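Local coordinates for protein defensin (Pachyrhizus erosus, PDB 3PSM) that probably defends the plant against fungi as a small, disulfide-rich defensin of the gamma-thionin family that forms a dimer, at residues C14-D17 with G18-D21; C20-H23 with C24-E28. All coordinates share one frame; numbering follows the deposited sequence.

Contact 1. Residues C14-D17 with G18-D21; sequences CFTD and GSCD
S19 reaches back against T16 at the start of helix 17-27, and its side chain can be followed atom by atom. CB sits 3.2 Å from T16 OG1, alongside the threonine hydroxyl. Beyond it, OG lies between the backbone N and the carbonyl carbon of its own residue (chi1 67°), which turns the hydroxyl back over the N-cap residue, T16. There S19 OG donates to T16 O at 2.8 Å, coming in 16° from the carbonyl plane. The same S19 OG accepts from a water at 2.8 Å, and that water in turn accepts from F15 N, so the serine ties the incoming loop to the first helical turn.

T16 is the N-cap: its OG1 accepts from S19 N at 3.1 Å with an N-H...O angle of 151°. D21 N then donates to D17 O at 2.8 Å, a straight i to i+4 helical bond. The second subunit takes up the earlier amides, since its D37 carboxylate accepts from D17 N and G18 N.

The cap opens the helix of the cysteine-stabilised alpha-beta fold of plant defensins. On another side of the turn, C14 SG packs on C20 CB at 3.6 Å. The two half-cystines point into different disulfides, to C35 and C41, while D17 OD1 accepts from C35 N on strand 32-35.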
ATOM      1  N   CYS A  14      -9.281  -0.351 -11.253  1.00 10.71           N
ATOM      2  CA  CYS A  14      -8.574  -0.815 -10.048  1.00  9.77           C
ATOM      3  C   CYS A  14      -8.565  -2.337 -10.025  1.00 10.09           C
ATOM      4  O   CYS A  14      -9.603  -2.965  -9.852  1.00 11.43           O
ATOM      5  CB  CYS A  14      -9.291  -0.276  -8.827  1.00  9.30           C
ATOM      6  SG  CYS A  14      -8.410  -0.357  -7.271  1.00  9.23           S
ATOM      7  N   PHE A  15      -7.370  -2.877 -10.262  1.00 10.83           N
ATOM      8  CA  PHE A  15      -7.129  -4.312 -10.279  1.00 12.25           C
ATOM      9  C   PHE A  15      -6.430  -4.815  -9.044  1.00 12.74           C
ATOM     10  O   PHE A  15      -6.588  -5.966  -8.703  1.00 19.10           O
ATOM     11  CB  PHE A  15      -6.305  -4.700 -11.507  1.00 13.94           C
ATOM     12  CG  PHE A  15      -7.025  -4.495 -12.807  1.00 15.50           C
ATOM     13  CD1 PHE A  15      -6.548  -3.588 -13.742  1.00 17.12           C
ATOM     14  CD2 PHE A  15      -8.180  -5.175 -13.128  1.00 19.49           C
ATOM     15  CE1 PHE A  15      -7.197  -3.406 -14.961  1.00 18.56           C
ATOM     16  CE2 PHE A  15      -8.799  -4.967 -14.333  1.00 23.67           C
ATOM     17  CZ  PHE A  15      -8.344  -4.095 -15.255  1.00 21.62           C
ATOM     18  N   THR A  16      -5.601  -4.001  -8.407  1.00 10.37           N
ATOM     19  CA  THR A  16      -4.811  -4.410  -7.253  1.00  9.97           C
ATOM     20  C   THR A  16      -5.099  -3.482  -6.100  1.00  9.02           C
ATOM     21  O   THR A  16      -5.066  -2.256  -6.248  1.00  8.95           O
ATOM     22  CB  THR A  16      -3.318  -4.515  -7.561  1.00 10.41           C
ATOM     23  OG1 THR A  16      -2.767  -3.200  -7.668  1.00 10.38           O
ATOM     24  CG2 THR A  16      -3.075  -5.346  -8.822  1.00 12.75           C
ATOM     25  N   ASP A  17      -5.345  -4.073  -4.920  1.00  8.90           N
ATOM     26  CA  ASP A  17      -5.504  -3.224  -3.743  1.00  8.80           C
ATOM     27  C   ASP A  17      -4.241  -2.462  -3.452  1.00  8.48           C
ATOM     28  O   ASP A  17      -4.320  -1.300  -2.994  1.00  9.05           O
ATOM     29  CB  ASP A  17      -5.910  -4.059  -2.535  1.00 10.33           C
ATOM     30  CG  ASP A  17      -7.394  -4.436  -2.601  1.00 11.49           C
ATOM     31  OD1 ASP A  17      -8.127  -4.061  -3.470  1.00 11.44           O
ATOM     32  OD2 ASP A  17      -7.839  -5.089  -1.603  1.00 16.43           O
ATOM     33  N   GLY A  18      -3.054  -3.025  -3.704  1.00  8.53           N
ATOM     34  CA  GLY A  18      -1.845  -2.265  -3.450  1.00  8.85           C
ATOM     35  C   GLY A  18      -1.759  -1.006  -4.238  1.00  8.36           C
ATOM     36  O   GLY A  18      -1.351   0.050  -3.750  1.00  8.53           O
ATOM     37  N   SER A  19      -2.169  -1.022  -5.533  1.00  8.54           N
ATOM     38  CA  SER A  19      -2.122   0.189  -6.332  1.00  8.39           C
ATOM     39  C   SER A  19      -3.038   1.282  -5.720  1.00  7.85           C
ATOM     40  O   SER A  19      -2.675   2.471  -5.704  1.00  8.38           O
ATOM     41  CB  SER A  19      -2.522  -0.052  -7.767  1.00  9.39           C
ATOM     42  OG  SER A  19      -3.887  -0.414  -7.939  1.00  9.68           O
ATOM     43  N   CYS A  20      -4.200   0.882  -5.238  1.00  7.69           N
ATOM     44  CA  CYS A  20      -5.131   1.840  -4.664  1.00  7.73           C
ATOM     45  C   CYS A  20      -4.703   2.325  -3.316  1.00  7.85           C
ATOM     46  O   CYS A  20      -4.793   3.524  -3.001  1.00  8.04           O
ATOM     47  CB  CYS A  20      -6.521   1.198  -4.606  1.00  8.12           C
ATOM     48  SG  CYS A  20      -7.806   2.244  -3.919  1.00  8.20           S
ATOM     49  N   ASP A  21      -4.211   1.418  -2.474  1.00  7.78           N
ATOM     50  CA  ASP A  21      -3.702   1.817  -1.154  1.00  7.83           C
ATOM     51  C   ASP A  21      -2.552   2.793  -1.288  1.00  7.73           C
ATOM     52  O   ASP A  21      -2.464   3.781  -0.555  1.00  8.37           O
ATOM     53  CB  ASP A  21      -3.305   0.566  -0.383  1.00  8.37           C
ATOM     54  CG  ASP A  21      -3.207   0.734   1.109  1.00  8.38           C
ATOM     55  OD1 ASP A  21      -3.995   1.506   1.683  1.00  9.39           O
ATOM     56  OD2 ASP A  21      -2.326   0.065   1.706  1.00 10.17           O
TER
HETATM   57  O   HOH W   1      -4.862  -1.565 -10.272  1.00 13.87           O

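Contact 2. Residues C20-H23 with C24-E28; sequences CDDH and CKNKE
H23 and E28 cross obliquely, ring and carboxylate planes 87° apart; H23 NE2 nevertheless donates to E28 OE2 at 2.8 Å at the ring edge, only 8° out of its plane, the oxygen using its anti lone pair. With CG anti to the backbone N (chi1 174°), H23 swings its ring toward E28, and K27 CB comes over one face in a CH-pi contact, 4.2 Å from the ring centroid.

D22 and N26 cross at about a right angle: N26 ND2 donates to D22 OD1 at 2.9 Å, nearly in its own amide plane. A water accepting from K27 NZ donates weakly to D22 OD1, whereas D22 OD2 pairs with R40 of the second subunit.

K25, extended beyond CG, crosses D21 at a slant, and K25 NZ forms a salt bridge with D21 OD2 at 2.8 Å, on its syn side but tilted out of the carboxylate plane. C20 SG and C24 SG touch at 3.9 Å on the side bearing the disulfides to C41 and C43, the i, i+4 pair of the cysteine-stabilised alpha-beta motif.

Two donors grip H23 O, K27 N at 2.8 Å and E28 N at 3.1 Å, the latter a pi-type closure. E28 OE2 also accepts from D8 N, so two N-H donors grip one oxygen; the bond fixes a proton on H23 NE2, and the carboxylate may raise the ring's affinity for a second.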
ATOM      1  N   CYS A  20      -4.200   0.882  -5.238  1.00  7.69           N
ATOM      2  CA  CYS A  20      -5.131   1.840  -4.664  1.00  7.73           C
ATOM      3  C   CYS A  20      -4.703   2.325  -3.316  1.00  7.85           C
ATOM      4  O   CYS A  20      -4.793   3.524  -3.001  1.00  8.04           O
ATOM      5  CB  CYS A  20      -6.521   1.198  -4.606  1.00  8.12           C
ATOM      6  SG  CYS A  20      -7.806   2.244  -3.919  1.00  8.20           S
ATOM      7  N   ASP A  21      -4.211   1.418  -2.474  1.00  7.78           N
ATOM      8  CA  ASP A  21      -3.702   1.817  -1.154  1.00  7.83           C
ATOM      9  C   ASP A  21      -2.552   2.793  -1.288  1.00  7.73           C
ATOM     10  O   ASP A  21      -2.464   3.781  -0.555  1.00  8.37           O
ATOM     11  CB  ASP A  21      -3.305   0.566  -0.383  1.00  8.37           C
ATOM     12  CG  ASP A  21      -3.207   0.734   1.109  1.00  8.38           C
ATOM     13  OD1 ASP A  21      -3.995   1.506   1.683  1.00  9.39           O
ATOM     14  OD2 ASP A  21      -2.326   0.065   1.706  1.00 10.17           O
ATOM     15  N   ASP A  22      -1.656   2.549  -2.249  1.00  7.95           N
ATOM     16  CA  ASP A  22      -0.565   3.460  -2.549  1.00  8.54           C
ATOM     17  C   ASP A  22      -1.108   4.837  -2.901  1.00  8.20           C
ATOM     18  O   ASP A  22      -0.743   5.860  -2.328  1.00  8.99           O
ATOM     19  CB  ASP A  22       0.273   2.862  -3.688  1.00  9.69           C
ATOM     20  CG  ASP A  22       1.328   3.737  -4.299  1.00 10.74           C
ATOM     21  OD1 ASP A  22       1.756   4.706  -3.644  1.00 11.35           O
ATOM     22  OD2 ASP A  22       1.699   3.486  -5.476  1.00 16.22           O
ATOM     23  N   HIS A  23      -2.034   4.875  -3.890  1.00  8.47           N
ATOM     24  CA  HIS A  23      -2.628   6.140  -4.275  1.00  8.71           C
ATOM     25  C   HIS A  23      -3.231   6.866  -3.079  1.00  8.68           C
ATOM     26  O   HIS A  23      -3.009   8.068  -2.845  1.00  9.67           O
ATOM     27  CB  HIS A  23      -3.696   5.892  -5.370  1.00  9.20           C
ATOM     28  CG  HIS A  23      -4.446   7.173  -5.686  1.00 10.41           C
ATOM     29  ND1 HIS A  23      -4.006   8.024  -6.690  1.00 11.99           N
ATOM     30  CD2 HIS A  23      -5.550   7.695  -5.090  1.00 11.54           C
ATOM     31  CE1 HIS A  23      -4.835   9.055  -6.661  1.00 12.72           C
ATOM     32  NE2 HIS A  23      -5.741   8.897  -5.718  1.00 13.10           N
ATOM     33  N   CYS A  24      -4.096   6.173  -2.345  1.00  8.18           N
ATOM     34  CA  CYS A  24      -4.835   6.821  -1.257  1.00  8.51           C
ATOM     35  C   CYS A  24      -3.901   7.322  -0.164  1.00  8.57           C
ATOM     36  O   CYS A  24      -4.076   8.416   0.335  1.00 10.28           O
ATOM     37  CB  CYS A  24      -5.878   5.871  -0.690  1.00  8.72           C
ATOM     38  SG  CYS A  24      -7.199   5.490  -1.893  1.00  8.61           S
ATOM     39  N   LYS A  25      -2.894   6.506   0.215  1.00  8.60           N
ATOM     40  CA  LYS A  25      -1.958   6.899   1.269  1.00  9.09           C
ATOM     41  C   LYS A  25      -1.012   7.990   0.801  1.00  9.53           C
ATOM     42  O   LYS A  25      -0.695   8.916   1.567  1.00 12.11           O
ATOM     43  CB  LYS A  25      -1.167   5.688   1.754  1.00  9.02           C
ATOM     44  CG  LYS A  25      -1.945   4.728   2.593  1.00  9.01           C
ATOM     45  CD  LYS A  25      -1.205   3.446   2.906  1.00  9.68           C
ATOM     46  CE  LYS A  25      -1.909   2.640   4.003  1.00 11.96           C
ATOM     47  NZ  LYS A  25      -1.464   1.260   4.097  1.00 11.64           N
ATOM     48  N   ASN A  26      -0.478   7.855  -0.398  1.00  9.83           N
ATOM     49  CA  ASN A  26       0.680   8.649  -0.837  1.00 10.14           C
ATOM     50  C   ASN A  26       0.364   9.780  -1.747  1.00 11.22           C
ATOM     51  O   ASN A  26       1.179  10.725  -1.823  1.00 16.03           O
ATOM     52  CB  ASN A  26       1.717   7.711  -1.481  1.00 10.56           C
ATOM     53  CG  ASN A  26       2.184   6.687  -0.486  1.00 10.52           C
ATOM     54  OD1 ASN A  26       2.516   7.054   0.673  1.00 12.74           O
ATOM     55  ND2 ASN A  26       2.234   5.439  -0.880  1.00 10.64           N
ATOM     56  N   LYS A  27      -0.755   9.748  -2.467  1.00 10.56           N
ATOM     57  CA  LYS A  27      -1.206  10.857  -3.272  1.00 12.10           C
ATOM     58  C   LYS A  27      -2.256  11.696  -2.556  1.00 12.81           C
ATOM     59  O   LYS A  27      -2.258  12.916  -2.622  1.00 16.46           O
ATOM     60  CB  LYS A  27      -1.703  10.434  -4.638  1.00 14.95           C
ATOM     61  CG  LYS A  27      -0.619   9.765  -5.432  1.00 19.06           C
ATOM     62  CD  LYS A  27       0.213  10.833  -6.114  1.00 22.23           C
ATOM     63  CE  LYS A  27       1.227  10.204  -7.055  1.00 25.88           C
ATOM     64  NZ  LYS A  27       2.256   9.449  -6.261  1.00 34.49           N
ATOM     65  N   GLU A  28      -3.180  11.051  -1.860  1.00 14.14           N
ATOM     66  CA  GLU A  28      -4.254  11.773  -1.178  1.00 15.62           C
ATOM     67  C   GLU A  28      -4.037  11.896   0.327  1.00 16.15           C
ATOM     68  O   GLU A  28      -4.759  12.643   1.010  1.00 18.31           O
ATOM     69  CB  GLU A  28      -5.621  11.150  -1.510  1.00 14.99           C
ATOM     70  CG  GLU A  28      -5.968  11.209  -2.976  1.00 18.23           C
ATOM     71  CD  GLU A  28      -7.433  10.955  -3.302  1.00 18.35           C
ATOM     72  OE1 GLU A  28      -8.330  11.397  -2.555  1.00 21.58           O
ATOM     73  OE2 GLU A  28      -7.684  10.345  -4.375  1.00 26.04           O
TER
HETATM   74  O   HOH W   2       0.820   6.918  -5.366  1.00 20.60           O

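Contacts 1 and 2 follow one another along helix 17-27, their centres about 9 Å apart, and overlap at C20 and D21. Contact 1 (14-21) starts in the loop after strand 2-6 and enters the helix; contact 2 (20-28) carries it to its C-terminal end. Together they span the single helix of the chain, which disulfides fasten to the antiparallel sheet: C20 and C24 bond to C41 and C43 on strand 41-46, the central strand, and C14, just ahead of the helix, to C35 on strand 32-35. Both contacts also touch the second subunit, so the helix takes part in the dimer interface along much of its length.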